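Local coordinates for Ras-related protein Rab-21 (Homo sapiens, PDB 1Z08) that is a small GTPase of the Rab branch of the Ras family, seen here with phosphoaminophosphonic acid-guanylate ester in its nucleotide pocket and a magnesium ion at its own site, at residues 48-59 and 160-168. The protein carries 1 engineered substitution. Numbering follows the deposited sequence.
Sequences LNIGGKRVNLAI and FLDLCKRMI
C164 is the bump at the middle of this contact, its sulfur set into a hollow walled by L48, V55 and L57 of the β-hairpin. With SG anti to the carbonyl carbon (chi1 -74°), the thiol reaches L57 most closely, 3.6 Å from SG to CD1, and CD2 of the same leucine comes almost as near, so that the fork of the two methyls faces the sulfur. L48 and V55 close the hollow: CG1 of V55 lies 3.9 Å from C164 SG, and L48 presents its two methyls at slightly longer range. I50, at the start of the turn, reaches across to the near flank of the helix. Its CD1 settles 3.6 Å from C164 CB and meets I168 CD1 tip to tip at 3.8 Å, while CG1 rests against the CD1 methyl of L161. I168 in turn fits CD1 between I50 and V55, lying 3.9 Å from V55 CG2. Further along strand 54-61, L57 fills the gap between F160 and M167, one methyl against each; the bend of M167 at chi3 (-57°) accompanies the approach of its CE to L57 CD1 (4.0 Å). The F160 ring is met obliquely by L57 CD2 and I59 CD1, and it also stacks with Y26 of helix 19-28. No hydrogen bond links the two segments, so shape and apolar burial carry the contact. Strand 54-59 and helix 160-168 run at 109° to each other, with a closest axis approach of 10.6 Å. This is the α/β packing of the Ras-type G domain: the C-terminal helix packs, beside helix 19-28, on one face of the mixed sheet, here at its antiparallel edge hairpin.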
ATOM      1  N   LEU A  48     -16.354   1.946  -3.245  1.00 23.71           N
ATOM      2  CA  LEU A  48     -16.195   1.182  -4.481  1.00 24.79           C
ATOM      3  C   LEU A  48     -17.424   0.322  -4.757  1.00 25.54           C
ATOM      4  O   LEU A  48     -18.031  -0.226  -3.834  1.00 25.62           O
ATOM      5  CB  LEU A  48     -14.965   0.270  -4.414  1.00 24.82           C
ATOM      6  CG  LEU A  48     -13.544   0.827  -4.512  1.00 25.10           C
ATOM      7  CD1 LEU A  48     -12.998   1.178  -3.140  1.00 25.29           C
ATOM      8  CD2 LEU A  48     -12.647  -0.200  -5.183  1.00 25.18           C
ATOM      9  N   ASN A  49     -17.785   0.213  -6.030  1.00 26.30           N
ATOM     10  CA  ASN A  49     -18.791  -0.741  -6.467  1.00 27.22           C
ATOM     11  C   ASN A  49     -18.129  -1.714  -7.435  1.00 27.61           C
ATOM     12  O   ASN A  49     -17.703  -1.318  -8.521  1.00 27.83           O
ATOM     13  CB  ASN A  49     -19.976  -0.022  -7.121  1.00 27.39           C
ATOM     14  CG  ASN A  49     -21.223  -0.893  -7.195  1.00 28.12           C
ATOM     15  OD1 ASN A  49     -22.239  -0.597  -6.561  1.00 29.50           O
ATOM     16  ND2 ASN A  49     -21.151  -1.968  -7.966  1.00 28.80           N
ATOM     17  N   ILE A  50     -18.024  -2.978  -7.034  1.00 28.13           N
ATOM     18  CA  ILE A  50     -17.277  -3.964  -7.819  1.00 28.57           C
ATOM     19  C   ILE A  50     -18.173  -4.829  -8.716  1.00 28.80           C
ATOM     20  O   ILE A  50     -18.218  -4.619  -9.932  1.00 29.16           O
ATOM     21  CB  ILE A  50     -16.325  -4.819  -6.929  1.00 28.59           C
ATOM     22  CG1 ILE A  50     -15.320  -3.906  -6.212  1.00 28.59           C
ATOM     23  CG2 ILE A  50     -15.596  -5.875  -7.765  1.00 28.92           C
ATOM     24  CD1 ILE A  50     -14.448  -4.601  -5.184  1.00 28.56           C
ATOM     25  N   GLY A  51     -18.885  -5.785  -8.125  1.00 28.85           N
ATOM     26  CA  GLY A  51     -19.783  -6.645  -8.893  1.00 28.95           C
ATOM     27  C   GLY A  51     -21.227  -6.426  -8.496  1.00 28.86           C
ATOM     28  O   GLY A  51     -21.992  -7.382  -8.354  1.00 29.23           O
ATOM     29  N   GLY A  52     -21.596  -5.158  -8.325  1.00 28.64           N
ATOM     30  CA  GLY A  52     -22.880  -4.795  -7.732  1.00 28.21           C
ATOM     31  C   GLY A  52     -22.748  -4.622  -6.230  1.00 27.89           C
ATOM     32  O   GLY A  52     -23.616  -4.031  -5.584  1.00 28.24           O
ATOM     33  N   LYS A  53     -21.650  -5.139  -5.681  1.00 27.40           N
ATOM     34  CA  LYS A  53     -21.381  -5.096  -4.248  1.00 26.63           C
ATOM     35  C   LYS A  53     -20.744  -3.769  -3.840  1.00 26.00           C
ATOM     36  O   LYS A  53     -19.741  -3.345  -4.420  1.00 26.06           O
ATOM     37  CB  LYS A  53     -20.491  -6.266  -3.847  1.00 26.91           C
ATOM     38  N   ARG A  54     -21.348  -3.117  -2.849  1.00 25.01           N
ATOM     39  CA  ARG A  54     -20.843  -1.856  -2.314  1.00 23.99           C
ATOM     40  C   ARG A  54     -19.720  -2.116  -1.314  1.00 23.17           C
ATOM     41  O   ARG A  54     -19.912  -2.818  -0.320  1.00 22.87           O
ATOM     42  CB  ARG A  54     -21.970  -1.068  -1.663  1.00 24.15           C
ATOM     43  N   VAL A  55     -18.550  -1.549  -1.593  1.00 22.16           N
ATOM     44  CA  VAL A  55     -17.379  -1.696  -0.734  1.00 21.21           C
ATOM     45  C   VAL A  55     -16.987  -0.332  -0.171  1.00 20.63           C
ATOM     46  O   VAL A  55     -16.738   0.609  -0.928  1.00 20.31           O
ATOM     47  CB  VAL A  55     -16.186  -2.324  -1.505  1.00 21.29           C
ATOM     48  CG1 VAL A  55     -14.946  -2.413  -0.621  1.00 21.33           C
ATOM     49  CG2 VAL A  55     -16.554  -3.702  -2.040  1.00 21.20           C
ATOM     50  N   ASN A  56     -16.951  -0.229   1.158  1.00 19.69           N
ATOM     51  CA  ASN A  56     -16.495   0.984   1.832  1.00 19.22           C
ATOM     52  C   ASN A  56     -15.107   0.774   2.421  1.00 18.40           C
ATOM     53  O   ASN A  56     -14.905  -0.120   3.240  1.00 18.20           O
ATOM     54  CB  ASN A  56     -17.473   1.403   2.937  1.00 19.57           C
ATOM     55  CG  ASN A  56     -18.894   1.585   2.432  1.00 20.67           C
ATOM     56  OD1 ASN A  56     -19.139   1.676   1.226  1.00 22.93           O
ATOM     57  ND2 ASN A  56     -19.839   1.646   3.360  1.00 22.54           N
ATOM     58  N   LEU A  57     -14.153   1.591   1.987  1.00 17.64           N
ATOM     59  CA  LEU A  57     -12.774   1.492   2.455  1.00 17.01           C
ATOM     60  C   LEU A  57     -12.424   2.588   3.447  1.00 16.22           C
ATOM     61  O   LEU A  57     -12.665   3.766   3.191  1.00 16.36           O
ATOM     62  CB  LEU A  57     -11.800   1.543   1.271  1.00 17.19           C
ATOM     63  CG  LEU A  57     -10.957   0.319   0.905  1.00 18.03           C
ATOM     64  CD1 LEU A  57     -11.747  -0.985   0.953  1.00 18.04           C
ATOM     65  CD2 LEU A  57     -10.324   0.533  -0.465  1.00 17.29           C
ATOM     66  N   ALA A  58     -11.871   2.182   4.584  1.00 15.25           N
ATOM     67  CA  ALA A  58     -11.250   3.101   5.524  1.00 14.45           C
ATOM     68  C   ALA A  58      -9.752   3.029   5.271  1.00 13.97           C
ATOM     69  O   ALA A  58      -9.088   2.076   5.688  1.00 13.87           O
ATOM     70  CB  ALA A  58     -11.577   2.713   6.957  1.00 14.34           C
ATOM     71  N   ILE A  59      -9.235   4.029   4.564  1.00 13.29           N
ATOM     72  CA  ILE A  59      -7.841   4.035   4.135  1.00 12.93           C
ATOM     73  C   ILE A  59      -7.006   4.860   5.107  1.00 12.80           C
ATOM     74  O   ILE A  59      -7.112   6.090   5.144  1.00 12.48           O
ATOM     75  CB  ILE A  59      -7.685   4.576   2.688  1.00 12.87           C
ATOM     76  CG1 ILE A  59      -8.515   3.736   1.703  1.00 12.86           C
ATOM     77  CG2 ILE A  59      -6.205   4.608   2.278  1.00 12.97           C
ATOM     78  CD1 ILE A  59      -8.617   4.328   0.306  1.00 12.60           C
ATOM     79  N   PHE A 160      -5.995  -0.951  -5.526  1.00 14.48           N
ATOM     80  CA  PHE A 160      -7.109  -0.916  -4.581  1.00 14.59           C
ATOM     81  C   PHE A 160      -8.242  -1.851  -4.989  1.00 14.77           C
ATOM     82  O   PHE A 160      -8.862  -2.479  -4.130  1.00 14.77           O
ATOM     83  CB  PHE A 160      -7.606   0.513  -4.367  1.00 14.48           C
ATOM     84  CG  PHE A 160      -6.718   1.333  -3.470  1.00 14.52           C
ATOM     85  CD1 PHE A 160      -6.803   1.209  -2.083  1.00 14.36           C
ATOM     86  CD2 PHE A 160      -5.793   2.223  -4.007  1.00 14.25           C
ATOM     87  CE1 PHE A 160      -5.982   1.960  -1.248  1.00 14.23           C
ATOM     88  CE2 PHE A 160      -4.967   2.982  -3.179  1.00 14.11           C
ATOM     89  CZ  PHE A 160      -5.061   2.852  -1.797  1.00 14.17           C
ATOM     90  N   LEU A 161      -8.498  -1.948  -6.292  1.00 15.00           N
ATOM     91  CA  LEU A 161      -9.513  -2.870  -6.808  1.00 15.57           C
ATOM     92  C   LEU A 161      -9.150  -4.319  -6.491  1.00 15.38           C
ATOM     93  O   LEU A 161      -9.990  -5.081  -6.011  1.00 15.56           O
ATOM     94  CB  LEU A 161      -9.722  -2.686  -8.321  1.00 15.59           C
ATOM     95  CG  LEU A 161     -10.686  -3.647  -9.037  1.00 16.35           C
ATOM     96  CD1 LEU A 161     -12.120  -3.460  -8.558  1.00 17.37           C
ATOM     97  CD2 LEU A 161     -10.609  -3.482 -10.552  1.00 16.11           C
ATOM     98  N   ASP A 162      -7.895  -4.688  -6.747  1.00 15.27           N
ATOM     99  CA  ASP A 162      -7.426  -6.046  -6.491  1.00 15.18           C
ATOM    100  C   ASP A 162      -7.419  -6.370  -4.999  1.00 15.07           C
ATOM    101  O   ASP A 162      -7.808  -7.468  -4.602  1.00 14.73           O
ATOM    102  CB  ASP A 162      -6.037  -6.280  -7.093  1.00 15.30           C
ATOM    103  CG  ASP A 162      -5.709  -7.757  -7.240  1.00 15.34           C
ATOM    104  OD1 ASP A 162      -4.694  -8.206  -6.668  1.00 15.39           O
ATOM    105  OD2 ASP A 162      -6.477  -8.470  -7.921  1.00 15.67           O
ATOM    106  N   LEU A 163      -6.988  -5.412  -4.178  1.00 15.06           N
ATOM    107  CA  LEU A 163      -6.981  -5.594  -2.726  1.00 15.25           C
ATOM    108  C   LEU A 163      -8.391  -5.854  -2.201  1.00 15.43           C
ATOM    109  O   LEU A 163      -8.592  -6.742  -1.375  1.00 15.17           O
ATOM    110  CB  LEU A 163      -6.325  -4.398  -2.013  1.00 15.20           C
ATOM    111  CG  LEU A 163      -6.234  -4.371  -0.477  1.00 15.23           C
ATOM    112  CD1 LEU A 163      -5.551  -5.593   0.113  1.00 15.67           C
ATOM    113  CD2 LEU A 163      -5.524  -3.115  -0.023  1.00 14.76           C
ATOM    114  N   CYS A 164      -9.357  -5.088  -2.707  1.00 16.01           N
ATOM    115  CA  CYS A 164     -10.769  -5.257  -2.355  1.00 16.70           C
ATOM    116  C   CYS A 164     -11.299  -6.638  -2.743  1.00 16.85           C
ATOM    117  O   CYS A 164     -12.003  -7.274  -1.959  1.00 17.18           O
ATOM    118  CB  CYS A 164     -11.617  -4.161  -3.003  1.00 16.65           C
ATOM    119  SG  CYS A 164     -11.443  -2.540  -2.236  1.00 18.00           S
ATOM    120  N   LYS A 165     -10.954  -7.090  -3.950  1.00 16.98           N
ATOM    121  CA  LYS A 165     -11.343  -8.420  -4.428  1.00 17.15           C
ATOM    122  C   LYS A 165     -10.799  -9.513  -3.516  1.00 16.97           C
ATOM    123  O   LYS A 165     -11.511 -10.455  -3.177  1.00 17.08           O
ATOM    124  CB  LYS A 165     -10.841  -8.658  -5.853  1.00 17.41           C
ATOM    125  CG  LYS A 165     -11.586  -7.901  -6.930  1.00 18.15           C
ATOM    126  CD  LYS A 165     -11.020  -8.271  -8.294  1.00 20.01           C
ATOM    127  CE  LYS A 165     -11.536  -7.359  -9.387  1.00 20.79           C
ATOM    128  NZ  LYS A 165     -10.865  -7.667 -10.681  1.00 21.75           N
ATOM    129  N   ARG A 166      -9.533  -9.377  -3.130  1.00 16.81           N
ATOM    130  CA  ARG A 166      -8.878 -10.345  -2.256  1.00 16.74           C
ATOM    131  C   ARG A 166      -9.452 -10.327  -0.835  1.00 16.82           C
ATOM    132  O   ARG A 166      -9.546 -11.375  -0.191  1.00 16.75           O
ATOM    133  CB  ARG A 166      -7.369 -10.104  -2.223  1.00 16.71           C
ATOM    134  CG  ARG A 166      -6.640 -10.372  -3.539  1.00 16.54           C
ATOM    135  CD  ARG A 166      -5.233  -9.775  -3.523  1.00 16.46           C
ATOM    136  NE  ARG A 166      -4.421 -10.327  -2.437  1.00 16.08           N
ATOM    137  CZ  ARG A 166      -3.416  -9.691  -1.839  1.00 15.59           C
ATOM    138  NH1 ARG A 166      -3.086  -8.457  -2.201  1.00 14.59           N
ATOM    139  NH2 ARG A 166      -2.750 -10.287  -0.859  1.00 15.19           N
ATOM    140  N   MET A 167      -9.835  -9.145  -0.352  1.00 16.99           N
ATOM    141  CA  MET A 167     -10.459  -9.022   0.973  1.00 17.36           C
ATOM    142  C   MET A 167     -11.889  -9.574   1.007  1.00 17.96           C
ATOM    143  O   MET A 167     -12.338 -10.091   2.035  1.00 18.07           O
ATOM    144  CB  MET A 167     -10.421  -7.576   1.475  1.00 17.29           C
ATOM    145  CG  MET A 167      -9.019  -7.087   1.835  1.00 17.04           C
ATOM    146  SD  MET A 167      -8.942  -5.400   2.479  1.00 16.86           S
ATOM    147  CE  MET A 167      -9.704  -4.462   1.154  1.00 16.60           C
ATOM    148  N   ILE A 168     -12.597  -9.452  -0.116  1.00 18.67           N
ATOM    149  CA  ILE A 168     -13.927 -10.047  -0.272  1.00 19.36           C
ATOM    150  C   ILE A 168     -13.822 -11.577  -0.277  1.00 20.14           C
ATOM    151  O   ILE A 168     -14.674 -12.265   0.292  1.00 20.18           O
ATOM    152  CB  ILE A 168     -14.642  -9.540  -1.559  1.00 19.34           C
ATOM    153  CG1 ILE A 168     -15.044  -8.068  -1.409  1.00 19.06           C
ATOM    154  CG2 ILE A 168     -15.880 -10.389  -1.889  1.00 19.28           C
ATOM    155  CD1 ILE A 168     -15.422  -7.383  -2.718  1.00 19.25           C
TER